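Local coordinates for stress-induced-phosphoprotein 1 (Caenorhabditis elegans, PDB 4GCN) that binds Hsp90 and inhibits its ATPase activity as a co-chaperone that also complexes with Hsp70, and promotes thermotolerance and longevity, at residues A[10-15]-A[42-47]; A[17-22]-A[48-53]. All blocks are in the same frame, centred on the assembly; numbering follows the deposited sequence.

Interaction 1 (A[10-15]-A[42-47])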
loop_
_atom_site.group_PDB
_atom_site.type_symbol
_atom_site.label_atom_id
_atom_site.label_comp_id
_atom_site.label_asym_id
_atom_site.label_seq_id
_atom_site.Cartn_x
_atom_site.Cartn_y
_atom_site.Cartn_z
ATOM N N ALA A 10 -6.805 15.481 6.157
ATOM C CA ALA A 10 -5.987 16.667 6.175
ATOM C C ALA A 10 -4.550 16.256 6.561
ATOM O O ALA A 10 -3.600 16.704 5.954
ATOM C CB ALA A 10 -6.557 17.731 7.154
ATOM N N GLU A 11 -4.393 15.391 7.544
ATOM C CA GLU A 11 -3.079 14.845 7.845
ATOM C C GLU A 11 -2.431 14.070 6.679
ATOM O O GLU A 11 -1.239 14.220 6.424
ATOM C CB GLU A 11 -3.129 13.961 9.088
ATOM C CG GLU A 11 -3.154 14.746 10.410
ATOM C CD GLU A 11 -1.825 15.471 10.696
ATOM O OE1 GLU A 11 -0.747 15.136 10.169
ATOM O OE2 GLU A 11 -1.858 16.411 11.450
ATOM N N LYS A 12 -3.234 13.305 5.945
ATOM C CA LYS A 12 -2.743 12.594 4.773
ATOM C C LYS A 12 -2.173 13.585 3.753
ATOM O O LYS A 12 -1.143 13.325 3.137
ATOM C CB LYS A 12 -3.879 11.772 4.137
ATOM C CG LYS A 12 -3.513 11.016 2.859
ATOM C CD LYS A 12 -4.713 10.827 1.965
ATOM C CE LYS A 12 -5.102 12.168 1.399
ATOM N NZ LYS A 12 -5.884 11.971 0.200
ATOM N N ASP A 13 -2.872 14.672 3.565
ATOM C CA ASP A 13 -2.451 15.685 2.588
ATOM C C ASP A 13 -1.102 16.294 3.025
ATOM O O ASP A 13 -0.204 16.563 2.197
ATOM C CB ASP A 13 -3.558 16.709 2.389
ATOM C CG ASP A 13 -4.727 16.155 1.599
ATOM O OD1 ASP A 13 -4.614 15.068 0.985
ATOM O OD2 ASP A 13 -5.771 16.795 1.601
ATOM N N LEU A 14 -0.927 16.471 4.333
ATOM C CA LEU A 14 0.347 16.948 4.869
ATOM C C LEU A 14 1.424 15.884 4.660
ATOM O O LEU A 14 2.599 16.175 4.331
ATOM C CB LEU A 14 0.232 17.294 6.380
ATOM C CG LEU A 14 -0.741 18.441 6.738
ATOM C CD1 LEU A 14 -0.709 18.761 8.231
ATOM C CD2 LEU A 14 -0.424 19.710 5.972
ATOM N N GLY A 15 1.082 14.647 4.930
ATOM C CA GLY A 15 2.013 13.543 4.600
ATOM C C GLY A 15 2.461 13.502 3.120
ATOM O O GLY A 15 3.666 13.268 2.827
ATOM N N ILE A 42 -8.165 2.852 4.066
ATOM C CA ILE A 42 -7.114 2.119 3.335
ATOM C C ILE A 42 -6.018 3.021 2.748
ATOM O O ILE A 42 -4.856 2.634 2.734
ATOM C CB ILE A 42 -7.724 1.249 2.193
ATOM C CG1 ILE A 42 -6.694 0.219 1.654
ATOM C CG2 ILE A 42 -8.201 2.107 0.980
ATOM C CD1 ILE A 42 -7.305 -0.816 0.686
ATOM N N THR A 43 -6.384 4.192 2.261
ATOM C CA THR A 43 -5.440 5.088 1.591
ATOM C C THR A 43 -4.199 5.336 2.475
ATOM O O THR A 43 -3.090 5.403 1.971
ATOM C CB THR A 43 -6.076 6.453 1.324
ATOM O OG1 THR A 43 -7.244 6.272 0.531
ATOM C CG2 THR A 43 -5.123 7.388 0.588
ATOM N N PHE A 44 -4.389 5.401 3.784
ATOM C CA PHE A 44 -3.243 5.766 4.670
ATOM C C PHE A 44 -2.222 4.643 4.722
ATOM O O PHE A 44 -0.998 4.892 4.849
ATOM C CB PHE A 44 -3.697 6.136 6.079
ATOM C CG PHE A 44 -4.798 7.155 6.151
ATOM C CD1 PHE A 44 -4.997 8.117 5.140
ATOM C CD2 PHE A 44 -5.665 7.157 7.243
ATOM C CE1 PHE A 44 -6.040 9.022 5.223
ATOM C CE2 PHE A 44 -6.682 8.054 7.334
ATOM C CZ PHE A 44 -6.903 8.972 6.317
ATOM N N TYR A 45 -2.733 3.412 4.713
ATOM C CA TYR A 45 -1.897 2.198 4.746
ATOM C C TYR A 45 -1.142 1.990 3.452
ATOM O O TYR A 45 0.113 1.769 3.478
ATOM C CB TYR A 45 -2.721 0.983 5.135
ATOM C CG TYR A 45 -3.399 1.132 6.448
ATOM C CD1 TYR A 45 -2.751 0.814 7.640
ATOM C CD2 TYR A 45 -4.698 1.548 6.531
ATOM C CE1 TYR A 45 -3.392 0.906 8.864
ATOM C CE2 TYR A 45 -5.333 1.639 7.751
ATOM C CZ TYR A 45 -4.664 1.325 8.920
ATOM O OH TYR A 45 -5.285 1.436 10.122
ATOM N N ASN A 46 -1.796 2.298 2.338
ATOM C CA ASN A 46 -1.141 2.245 1.070
ATOM C C ASN A 46 -0.107 3.365 0.981
ATOM O O ASN A 46 0.963 3.122 0.433
ATOM C CB ASN A 46 -2.087 2.345 -0.143
ATOM C CG ASN A 46 -2.880 1.053 -0.431
ATOM O OD1 ASN A 46 -2.443 -0.034 -0.091
ATOM N ND2 ASN A 46 -4.061 1.190 -1.099
ATOM N N ASN A 47 -0.415 4.580 1.480
ATOM C CA ASN A 47 0.566 5.678 1.345
ATOM C C ASN A 47 1.780 5.388 2.220
ATOM O O ASN A 47 2.883 5.587 1.808
ATOM C CB ASN A 47 -0.060 7.019 1.728
ATOM C CG ASN A 47 -1.012 7.569 0.677
ATOM O OD1 ASN A 47 -1.403 8.708 0.778
ATOM N ND2 ASN A 47 -1.370 6.797 -0.308
#
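Lys12 carries this contact with the aliphatic part of its side chain, which meets Phe44, Asn47 and Thr43. Its CG lies anti to the backbone N (chi1 178°), and this sends the chain across the gap to helix 42-54. Lys12 CB comes within 3.7 Å of Phe44 CE1, approaching the ring obliquely, whereas Lys12 CD lies at the ring edge, in its plane, and meets the methyl Thr43 CG2 at 3.7 Å. The lysine chain thus runs roughly perpendicular to the side chains of Phe44 and Thr43. A bend at chi3 (70°) then turns the end of the chain back, so that Lys12 NZ forms a salt bridge with OD1 of the adjacent Asp13 at 3.4 Å; the charge is thus paired within its own helix while the methylenes do the packing. Lys12 CG passes 3.8 Å from Asn47 OD1, a van der Waals touch to an oxygen that accepts a hydrogen bond from Asn16 ND2. No hydrogen bond links the two segments directly. Their axes run nearly parallel, 18° apart, with a closest approach of 10.9 Å, consistent with helices of successive predicted TPR repeats packing side by side. Helix 24-37 packs against the same partners, with Ala34 and Ile35 on Phe44 and Tyr31 on Asn47, while Ile42 and Asn46 reach helices 58-74 and 79-95.

Interaction 2 (A[17-22]-A[48-53])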
loop_
_atom_site.group_PDB
_atom_site.type_symbol
_atom_site.label_atom_id
_atom_site.label_comp_id
_atom_site.label_asym_id
_atom_site.label_seq_id
_atom_site.Cartn_x
_atom_site.Cartn_y
_atom_site.Cartn_z
ATOM N N ALA A 17 2.581 15.984 1.060
ATOM C CA ALA A 17 3.468 17.119 0.753
ATOM C C ALA A 17 4.932 16.843 1.193
ATOM O O ALA A 17 5.864 17.218 0.497
ATOM C CB ALA A 17 2.934 18.456 1.339
ATOM N N ALA A 18 5.112 16.196 2.349
ATOM C CA ALA A 18 6.436 15.747 2.780
ATOM C C ALA A 18 6.959 14.657 1.816
ATOM O O ALA A 18 8.117 14.641 1.446
ATOM C CB ALA A 18 6.378 15.209 4.198
ATOM N N TYR A 19 6.088 13.718 1.464
ATOM C CA TYR A 19 6.465 12.607 0.619
ATOM C C TYR A 19 6.961 13.088 -0.706
ATOM O O TYR A 19 7.971 12.585 -1.189
ATOM C CB TYR A 19 5.302 11.662 0.406
ATOM C CG TYR A 19 5.563 10.498 -0.543
ATOM C CD1 TYR A 19 6.601 9.600 -0.324
ATOM C CD2 TYR A 19 4.737 10.270 -1.641
ATOM C CE1 TYR A 19 6.826 8.509 -1.176
ATOM C CE2 TYR A 19 4.948 9.163 -2.473
ATOM C CZ TYR A 19 5.997 8.310 -2.237
ATOM O OH TYR A 19 6.227 7.277 -3.080
ATOM N N LYS A 20 6.309 14.118 -1.230
ATOM C CA LYS A 20 6.681 14.734 -2.498
ATOM C C LYS A 20 8.052 15.409 -2.466
ATOM O O LYS A 20 8.689 15.577 -3.497
ATOM C CB LYS A 20 5.638 15.778 -2.891
ATOM C CG LYS A 20 4.314 15.183 -3.319
ATOM C CD LYS A 20 3.379 16.352 -3.610
ATOM C CE LYS A 20 1.995 15.903 -4.028
ATOM N NZ LYS A 20 1.223 17.170 -4.241
ATOM N N GLN A 21 8.513 15.796 -1.289
ATOM C CA GLN A 21 9.863 16.414 -1.170
ATOM C C GLN A 21 10.917 15.391 -0.751
ATOM O O GLN A 21 12.077 15.750 -0.482
ATOM C CB GLN A 21 9.880 17.554 -0.158
ATOM C CG GLN A 21 8.967 18.674 -0.557
ATOM C CD GLN A 21 8.894 19.716 0.513
ATOM O OE1 GLN A 21 9.734 20.582 0.588
ATOM N NE2 GLN A 21 7.861 19.639 1.338
ATOM N N LYS A 22 10.509 14.131 -0.688
ATOM C CA LYS A 22 11.390 13.078 -0.237
ATOM C C LYS A 22 11.793 13.275 1.204
ATOM O O LYS A 22 12.878 12.841 1.617
ATOM C CB LYS A 22 12.644 12.996 -1.107
ATOM C CG LYS A 22 12.614 12.005 -2.221
ATOM C CD LYS A 22 11.718 12.336 -3.353
ATOM C CE LYS A 22 12.249 11.702 -4.657
ATOM N NZ LYS A 22 11.077 10.986 -5.292
ATOM N N LYS A 48 1.605 4.806 3.403
ATOM C CA LYS A 48 2.741 4.436 4.224
ATOM C C LYS A 48 3.617 3.345 3.567
ATOM O O LYS A 48 4.834 3.428 3.604
ATOM C CB LYS A 48 2.311 3.883 5.558
ATOM C CG LYS A 48 2.098 4.963 6.583
ATOM C CD LYS A 48 2.150 4.447 7.982
ATOM C CE LYS A 48 3.481 3.922 8.488
ATOM N NZ LYS A 48 4.370 4.830 9.276
ATOM N N ALA A 49 2.973 2.393 2.910
ATOM C CA ALA A 49 3.662 1.354 2.126
ATOM C C ALA A 49 4.529 1.930 1.035
ATOM O O ALA A 49 5.655 1.508 0.838
ATOM C CB ALA A 49 2.638 0.320 1.597
ATOM N N ALA A 50 4.001 2.926 0.336
ATOM C CA ALA A 50 4.710 3.600 -0.711
ATOM C C ALA A 50 5.950 4.309 -0.182
ATOM O O ALA A 50 7.014 4.273 -0.809
ATOM C CB ALA A 50 3.789 4.576 -1.392
ATOM N N VAL A 51 5.840 4.956 0.961
ATOM C CA VAL A 51 7.005 5.574 1.589
ATOM C C VAL A 51 8.043 4.512 1.923
ATOM O O VAL A 51 9.211 4.680 1.583
ATOM C CB VAL A 51 6.656 6.358 2.854
ATOM C CG1 VAL A 51 7.919 7.002 3.423
ATOM C CG2 VAL A 51 5.593 7.404 2.530
ATOM N N TYR A 52 7.625 3.428 2.595
ATOM C CA TYR A 52 8.560 2.371 2.953
ATOM C C TYR A 52 9.281 1.794 1.747
ATOM O O TYR A 52 10.451 1.556 1.817
ATOM C CB TYR A 52 7.906 1.233 3.741
ATOM C CG TYR A 52 7.574 1.539 5.186
ATOM C CD1 TYR A 52 8.537 2.095 6.054
ATOM C CD2 TYR A 52 6.305 1.284 5.695
ATOM C CE1 TYR A 52 8.259 2.304 7.397
ATOM C CE2 TYR A 52 6.004 1.531 7.007
ATOM C CZ TYR A 52 6.961 2.064 7.837
ATOM O OH TYR A 52 6.611 2.340 9.113
ATOM N N PHE A 53 8.584 1.635 0.643
ATOM C CA PHE A 53 9.166 1.094 -0.553
ATOM C C PHE A 53 10.271 2.019 -1.076
ATOM O O PHE A 53 11.351 1.528 -1.411
ATOM C CB PHE A 53 8.070 0.922 -1.633
ATOM C CG PHE A 53 8.523 0.189 -2.848
ATOM C CD1 PHE A 53 8.317 -1.162 -2.945
ATOM C CD2 PHE A 53 9.138 0.862 -3.884
ATOM C CE1 PHE A 53 8.731 -1.845 -4.061
ATOM C CE2 PHE A 53 9.561 0.201 -5.003
ATOM C CZ PHE A 53 9.359 -1.162 -5.087
#
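Tyr19 spans the gap between helix 3-20 and helix 42-54, laying its ring against Val51 and bringing its hydroxyl to Ala50. A chi1 of 176° swings the ring out from its own helix and across to helix 42-54. The tight part lies at Val51: CG2 approaches the ring obliquely, 3.7 Å from Tyr19 CD1, and Tyr19 CE1 comes to 4.0 Å from Val51 CA, so these two ring carbons touch the methyl and come near the Val51 backbone. The side chains of Tyr19 and Val51 lie alongside each other, pointing opposite ways.

At the far end of the ring the fit is looser. Tyr19 OH stands 3.8 Å from Ala50 O and 4.0 Å from Ala50 CB, and no hydrogen bond joins the two segments. Replacing Tyr19 by an alanine is likely to open a gap beside Val51 CG2 and leave the small Ala50 without its neighbour from helix 3-20.

The solvent side belongs to the end of the first helix, where Lys20, Gln21 and Lys22 are exposed. Gln21 folds back, its NE2 donating to Ala17 O at 3.2 Å from above the carbonyl plane. Lys22, with positive phi (64°), is the C-prime residue of a Schellman motif that closes the helix, and its NZ makes a salt bridge to Glu54 at the end of helix 42-54, a charged link across to the same partner helix.

Around this pair the helices pack side by side, as in other TPR domains. Helix 24-37 brings His28 against Val51, helix 79-95 places Arg88 on Ala49 and Ala50, and helix 58-74 sets Phe64 and Cys61 beside Tyr52.

Overall arrangement
Interactions 1 and 2 join the same two elements, helix 3-20 and helix 42-54, at successive levels about 10 Å apart between centres. They bring together the first helices of two predicted TPR repeats in the N-terminal TPR domain. Both are partly buried, each combining one buried residue, Phe44 or Val51, with partly exposed partners. Their chemistry is reversed: in interaction 1 a lysine from helix 3-20 packs on an aromatic ring of the second helix, whereas in interaction 2 the ring comes from helix 3-20 and meets a valine methyl, an alanine and its carbonyl. Interaction 1 lies within two continuing helices; interaction 2 lies where the first one ends.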